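Local coordinates for protein putative Zn-dependent Alcohol Dehydrogenase (Rhodobacter sphaeroides, PDB 3IV6) that binds S-adenosylmethionine in a Rossmann-type alpha/beta domain and, despite its name, is probably a methyltransferase rather than an alcohol dehydrogenase, at residues T48-G53 / G109-V114; P175-F180 / K213-D218. All coordinates share one frame; numbering follows the deposited sequence.

Interaction 1: T48-G53 / G109-V114; sequences TVAVIG and GHFDFV
A50 sets its CB over the centre of the F111 ring, a CH-pi contact of 3.8 Å from CB to the ring centroid, only 12° off the ring normal. On the opposite face of the ring lies the imidazole of H110, its ND1 offset toward the rim. F111 CG stands anti to its carbonyl carbon (chi1 -61°), which lays the ring against the start of strand 48-52. An alanine in place of F111 would remove the surface under the A50 methyl and would probably open a gap beside the strand. The same methyl also meets V114 CG2, and farther along the I52 and V114 side chains cross obliquely, CG1 to CG1, so A50, I52, F111 and V114 form an apolar group.

At the strand's beginning the contact turns polar. T48 carries OG1 between its backbone N and carbonyl carbon (chi1 54°), where it accepts the amide of D112 at 3.0 Å from D112 N; water 1 joins OG1 to H110 O. In return, T48 N donates to D112 OD1 over 3.2 Å, meeting the carboxylate from above its plane. T48 O receives F113 N at 3.0 Å and, weakly, D112 N. Parallel pairing then sets in, with A50 N bonded to F113 O at 2.8 Å. V49 and F113 share the other face of the sheet, where V49 CG2 approaches F113 CB.

Strands 48-52 and 113-117 are adjacent central strands of the Rossmann-type sheet. Strand 69-74 flanks 48-52 on its other edge through backbone bonds of V49 and V51, helix 125-139 packs on I52 and V114 through L138, and I43 touches V49 and F113 on the other face.

Interaction 2: P175-F180 / K213-D218; sequences PSDKTF and KETRFD
K178 and D218 meet because the lysine chain bends at chi3 (-83°), which carries NZ past R216 O to a salt bridge of 3.0 Å with D218 OD2; the two side chains cross at about a right angle. T179 and T215 both hold OG1 anti to the carbonyl carbon, and these hydroxyls come together at 3.0 Å, a hydrogen bond whose direction is not settled, across an antiparallel non-hydrogen-bonded pair. In the next, hydrogen-bonded pair, F180 N gives to E214 O at 2.8 Å and E214 N to F180 O at 2.9 Å. R216 N closes the row on K178 O, and water 2 donates to both D177 O and R216 O.

On the face of F180 and E214, the R216 chain kinks at chi2 and brings NE to 4.0 Å from F180 CD2, the ring and guanidinium planes 59° apart. R216 NH1 forms a salt bridge of 3.1 Å with E214 OE1, tilted out of both planes.

K178 and T179, facing D174, make a G1 beta bulge. The charges have further partners: K178 pairs with D221, R216 with D156, and E214 with R122 and R211. Such a network would probably offset the cost of burying E214 and R216 and fix the guanidinium beside F180.

In the fold
Interaction 1 belongs to the seven-stranded mixed sheet, interaction 2 to a separate small antiparallel sheet; they lie on opposite sides of the chain's centre, with centres 27 Å apart and nearest atoms about 13 Å apart. Both come near the S-adenosylmethionine pocket, but differently. Strand 48-52 leads into it: G53 touches the ligand, and the I52 side chain is about 4 Å both from it and from the side chain of I99, a binding residue. In 213-218, the E214 side chain stays about 8 Å from the ligand and about 9 Å from that of F75. The 48-53 segment thus helps form the pocket, whereas 175-180/213-218 lies farther out.

Interaction 1: T48-G53 / G109-V114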
loop_
_atom_site.group_PDB
_atom_site.type_symbol
_atom_site.label_atom_id
_atom_site.label_comp_id
_atom_site.label_asym_id
_atom_site.label_seq_id
_atom_site.Cartn_x
_atom_site.Cartn_y
_atom_site.Cartn_z
ATOM N N THR A 48 -15.357 -5.360 -12.962
ATOM C CA THR A 48 -13.909 -5.628 -12.954
ATOM C C THR A 48 -13.153 -4.817 -11.900
ATOM O O THR A 48 -13.169 -3.573 -11.919
ATOM C CB THR A 48 -13.238 -5.455 -14.319
ATOM O OG1 THR A 48 -13.526 -4.153 -14.850
ATOM C CG2 THR A 48 -13.726 -6.517 -15.255
ATOM N N VAL A 49 -12.478 -5.546 -11.006
ATOM C CA VAL A 49 -11.800 -4.963 -9.858
ATOM C C VAL A 49 -10.332 -5.348 -9.855
ATOM O O VAL A 49 -9.999 -6.513 -9.965
ATOM C CB VAL A 49 -12.423 -5.478 -8.528
ATOM C CG1 VAL A 49 -11.659 -4.937 -7.335
ATOM C CG2 VAL A 49 -13.915 -5.172 -8.460
ATOM N N ALA A 50 -9.452 -4.374 -9.689
ATOM C CA ALA A 50 -8.026 -4.657 -9.498
ATOM C C ALA A 50 -7.666 -4.339 -8.070
ATOM O O ALA A 50 -7.874 -3.210 -7.624
ATOM C CB ALA A 50 -7.216 -3.801 -10.404
ATOM N N VAL A 51 -7.131 -5.322 -7.353
ATOM C CA VAL A 51 -6.493 -5.070 -6.066
ATOM C C VAL A 51 -4.975 -5.004 -6.207
ATOM O O VAL A 51 -4.338 -5.973 -6.617
ATOM C CB VAL A 51 -6.857 -6.155 -5.034
ATOM C CG1 VAL A 51 -6.293 -5.797 -3.668
ATOM C CG2 VAL A 51 -8.364 -6.337 -4.966
ATOM N N ILE A 52 -4.404 -3.854 -5.865
ATOM C CA ILE A 52 -2.961 -3.734 -5.701
ATOM C C ILE A 52 -2.531 -4.131 -4.293
ATOM O O ILE A 52 -2.973 -3.539 -3.308
ATOM C CB ILE A 52 -2.477 -2.301 -5.991
ATOM C CG1 ILE A 52 -3.221 -1.720 -7.194
ATOM C CG2 ILE A 52 -0.974 -2.284 -6.228
ATOM C CD1 ILE A 52 -3.133 -2.577 -8.439
ATOM N N GLY A 53 -1.666 -5.136 -4.204
ATOM C CA GLY A 53 -1.253 -5.676 -2.922
ATOM C C GLY A 53 -1.818 -7.059 -2.665
ATOM O O GLY A 53 -2.917 -7.201 -2.129
ATOM N N GLY A 109 -7.379 1.524 -18.725
ATOM C CA GLY A 109 -8.832 1.579 -18.689
ATOM C C GLY A 109 -9.551 0.234 -18.661
ATOM O O GLY A 109 -10.724 0.102 -19.049
ATOM N N HIS A 110 -8.862 -0.772 -18.160
ATOM C CA HIS A 110 -9.386 -2.120 -18.187
ATOM C C HIS A 110 -10.216 -2.481 -16.955
ATOM O O HIS A 110 -10.935 -3.471 -16.957
ATOM C CB HIS A 110 -8.218 -3.091 -18.325
ATOM C CG HIS A 110 -8.604 -4.405 -18.902
ATOM N ND1 HIS A 110 -8.900 -5.501 -18.119
ATOM C CD2 HIS A 110 -8.765 -4.799 -20.186
ATOM C CE1 HIS A 110 -9.213 -6.518 -18.898
ATOM N NE2 HIS A 110 -9.141 -6.121 -20.155
ATOM N N PHE A 111 -10.114 -1.693 -15.889
ATOM C CA PHE A 111 -10.839 -2.019 -14.650
ATOM C C PHE A 111 -11.890 -0.979 -14.258
ATOM O O PHE A 111 -11.669 0.209 -14.461
ATOM C CB PHE A 111 -9.838 -2.249 -13.517
ATOM C CG PHE A 111 -8.908 -3.381 -13.783
ATOM C CD1 PHE A 111 -9.283 -4.683 -13.494
ATOM C CD2 PHE A 111 -7.687 -3.161 -14.355
ATOM C CE1 PHE A 111 -8.441 -5.750 -13.766
ATOM C CE2 PHE A 111 -6.848 -4.226 -14.626
ATOM C CZ PHE A 111 -7.240 -5.534 -14.335
ATOM N N ASP A 112 -13.026 -1.422 -13.713
ATOM C CA ASP A 112 -14.003 -0.469 -13.162
ATOM C C ASP A 112 -13.515 0.150 -11.832
ATOM O O ASP A 112 -13.762 1.339 -11.550
ATOM C CB ASP A 112 -15.356 -1.135 -12.910
ATOM C CG ASP A 112 -16.042 -1.590 -14.182
ATOM O OD1 ASP A 112 -16.650 -2.682 -14.156
ATOM O OD2 ASP A 112 -15.974 -0.853 -15.200
ATOM N N PHE A 113 -12.838 -0.677 -11.027
ATOM C CA PHE A 113 -12.334 -0.276 -9.718
ATOM C C PHE A 113 -10.905 -0.715 -9.457
ATOM O O PHE A 113 -10.512 -1.834 -9.785
ATOM C CB PHE A 113 -13.224 -0.821 -8.607
ATOM C CG PHE A 113 -14.620 -0.291 -8.641
ATOM C CD1 PHE A 113 -14.931 0.902 -8.017
ATOM C CD2 PHE A 113 -15.624 -0.986 -9.302
ATOM C CE1 PHE A 113 -16.222 1.391 -8.045
ATOM C CE2 PHE A 113 -16.902 -0.509 -9.342
ATOM C CZ PHE A 113 -17.211 0.680 -8.712
ATOM N N VAL A 114 -10.124 0.187 -8.868
ATOM C CA VAL A 114 -8.818 -0.194 -8.345
ATOM C C VAL A 114 -8.845 0.071 -6.854
ATOM O O VAL A 114 -9.091 1.200 -6.407
ATOM C CB VAL A 114 -7.673 0.595 -9.007
ATOM C CG1 VAL A 114 -6.411 0.623 -8.099
ATOM C CG2 VAL A 114 -7.342 0.026 -10.379
HETATM O O HOH W 1 -13.846 -3.131 -17.348
#

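Interaction 2: P175-F180 / K213-D218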
loop_
_atom_site.group_PDB
_atom_site.type_symbol
_atom_site.label_atom_id
_atom_site.label_comp_id
_atom_site.label_asym_id
_atom_site.label_seq_id
_atom_site.Cartn_x
_atom_site.Cartn_y
_atom_site.Cartn_z
ATOM N N PRO A 175 12.578 16.022 7.601
ATOM C CA PRO A 175 11.375 16.690 8.106
ATOM C C PRO A 175 10.659 17.503 7.043
ATOM O O PRO A 175 9.481 17.773 7.246
ATOM C CB PRO A 175 11.919 17.620 9.188
ATOM C CG PRO A 175 13.324 17.170 9.421
ATOM C CD PRO A 175 13.807 16.604 8.151
ATOM N N SER A 176 11.341 17.873 5.957
ATOM C CA SER A 176 10.734 18.619 4.849
ATOM C C SER A 176 9.416 17.990 4.375
ATOM O O SER A 176 8.408 18.704 4.213
ATOM C CB SER A 176 11.704 18.726 3.675
ATOM O OG SER A 176 11.753 17.501 2.965
ATOM N N ASP A 177 9.436 16.671 4.152
ATOM C CA ASP A 177 8.219 15.921 3.807
ATOM C C ASP A 177 7.989 14.677 4.664
ATOM O O ASP A 177 7.165 13.825 4.304
ATOM C CB ASP A 177 8.191 15.503 2.324
ATOM C CG ASP A 177 9.303 14.513 1.952
ATOM O OD1 ASP A 177 10.342 14.444 2.657
ATOM O OD2 ASP A 177 9.133 13.809 0.926
ATOM N N LYS A 178 8.725 14.559 5.768
ATOM C CA LYS A 178 8.535 13.451 6.691
ATOM C C LYS A 178 8.843 12.056 6.084
ATOM O O LYS A 178 8.044 11.120 6.180
ATOM C CB LYS A 178 7.127 13.521 7.286
ATOM C CG LYS A 178 6.818 14.923 7.829
ATOM C CD LYS A 178 5.353 15.106 8.202
ATOM C CE LYS A 178 4.504 15.442 6.997
ATOM N NZ LYS A 178 3.059 15.613 7.391
ATOM N N THR A 179 10.017 11.917 5.487
ATOM C CA THR A 179 10.406 10.623 4.972
ATOM C C THR A 179 11.409 9.960 5.887
ATOM O O THR A 179 12.389 10.571 6.264
ATOM C CB THR A 179 11.042 10.745 3.586
ATOM O OG1 THR A 179 10.176 11.490 2.734
ATOM C CG2 THR A 179 11.253 9.392 2.973
ATOM N N PHE A 180 11.161 8.703 6.235
ATOM C CA PHE A 180 12.110 7.910 6.994
ATOM C C PHE A 180 12.947 6.991 6.106
ATOM O O PHE A 180 12.431 6.409 5.152
ATOM C CB PHE A 180 11.372 7.053 7.992
ATOM C CG PHE A 180 10.877 7.802 9.189
ATOM C CD1 PHE A 180 11.741 8.156 10.212
ATOM C CD2 PHE A 180 9.539 8.104 9.315
ATOM C CE1 PHE A 180 11.284 8.817 11.317
ATOM C CE2 PHE A 180 9.077 8.782 10.423
ATOM C CZ PHE A 180 9.952 9.135 11.423
ATOM N N LYS A 213 13.063 3.866 1.852
ATOM C CA LYS A 213 12.462 5.092 2.364
ATOM C C LYS A 213 10.941 4.990 2.391
ATOM O O LYS A 213 10.336 4.348 1.532
ATOM C CB LYS A 213 12.893 6.294 1.520
ATOM C CG LYS A 213 14.374 6.621 1.618
ATOM C CD LYS A 213 14.754 7.750 0.675
ATOM C CE LYS A 213 16.164 8.248 0.948
ATOM N NZ LYS A 213 16.492 9.456 0.142
ATOM N N GLU A 214 10.328 5.627 3.384
ATOM C CA GLU A 214 8.855 5.759 3.431
ATOM C C GLU A 214 8.425 7.160 3.890
ATOM O O GLU A 214 8.972 7.713 4.837
ATOM C CB GLU A 214 8.203 4.666 4.292
ATOM C CG GLU A 214 8.087 3.308 3.573
ATOM C CD GLU A 214 7.467 2.226 4.444
ATOM O OE1 GLU A 214 7.155 2.554 5.606
ATOM O OE2 GLU A 214 7.291 1.065 3.984
ATOM N N THR A 215 7.469 7.747 3.186
ATOM C CA THR A 215 6.993 9.076 3.538
ATOM C C THR A 215 5.741 9.018 4.429
ATOM O O THR A 215 4.900 8.156 4.244
ATOM C CB THR A 215 6.689 9.833 2.263
ATOM O OG1 THR A 215 7.895 9.929 1.483
ATOM C CG2 THR A 215 6.092 11.220 2.559
ATOM N N ARG A 216 5.627 9.907 5.417
ATOM C CA ARG A 216 4.416 9.925 6.239
ATOM C C ARG A 216 3.506 11.011 5.712
ATOM O O ARG A 216 3.973 12.054 5.265
ATOM C CB ARG A 216 4.681 10.123 7.732
ATOM C CG ARG A 216 5.429 8.983 8.476
ATOM C CD ARG A 216 5.328 7.642 7.809
ATOM N NE ARG A 216 5.933 6.578 8.628
ATOM C CZ ARG A 216 6.099 5.316 8.224
ATOM N NH1 ARG A 216 5.719 4.936 7.006
ATOM N NH2 ARG A 216 6.638 4.428 9.029
ATOM N N PHE A 217 2.205 10.741 5.730
ATOM C CA PHE A 217 1.251 11.677 5.159
ATOM C C PHE A 217 0.259 12.133 6.193
ATOM O O PHE A 217 -0.142 11.363 7.056
ATOM C CB PHE A 217 0.486 11.067 3.970
ATOM C CG PHE A 217 1.363 10.599 2.838
ATOM C CD1 PHE A 217 1.630 11.431 1.757
ATOM C CD2 PHE A 217 1.885 9.305 2.833
ATOM C CE1 PHE A 217 2.444 10.988 0.671
ATOM C CE2 PHE A 217 2.676 8.855 1.782
ATOM C CZ PHE A 217 2.972 9.705 0.692
ATOM N N ASP A 218 -0.104 13.403 6.087
ATOM C CA ASP A 218 -1.273 13.983 6.745
ATOM C C ASP A 218 -2.307 14.095 5.647
ATOM O O ASP A 218 -1.979 13.955 4.472
ATOM C CB ASP A 218 -0.990 15.403 7.262
ATOM C CG ASP A 218 -0.110 15.432 8.510
ATOM O OD1 ASP A 218 -0.052 14.423 9.264
ATOM O OD2 ASP A 218 0.515 16.499 8.736
HETATM O O HOH W 2 4.380 14.256 3.446
#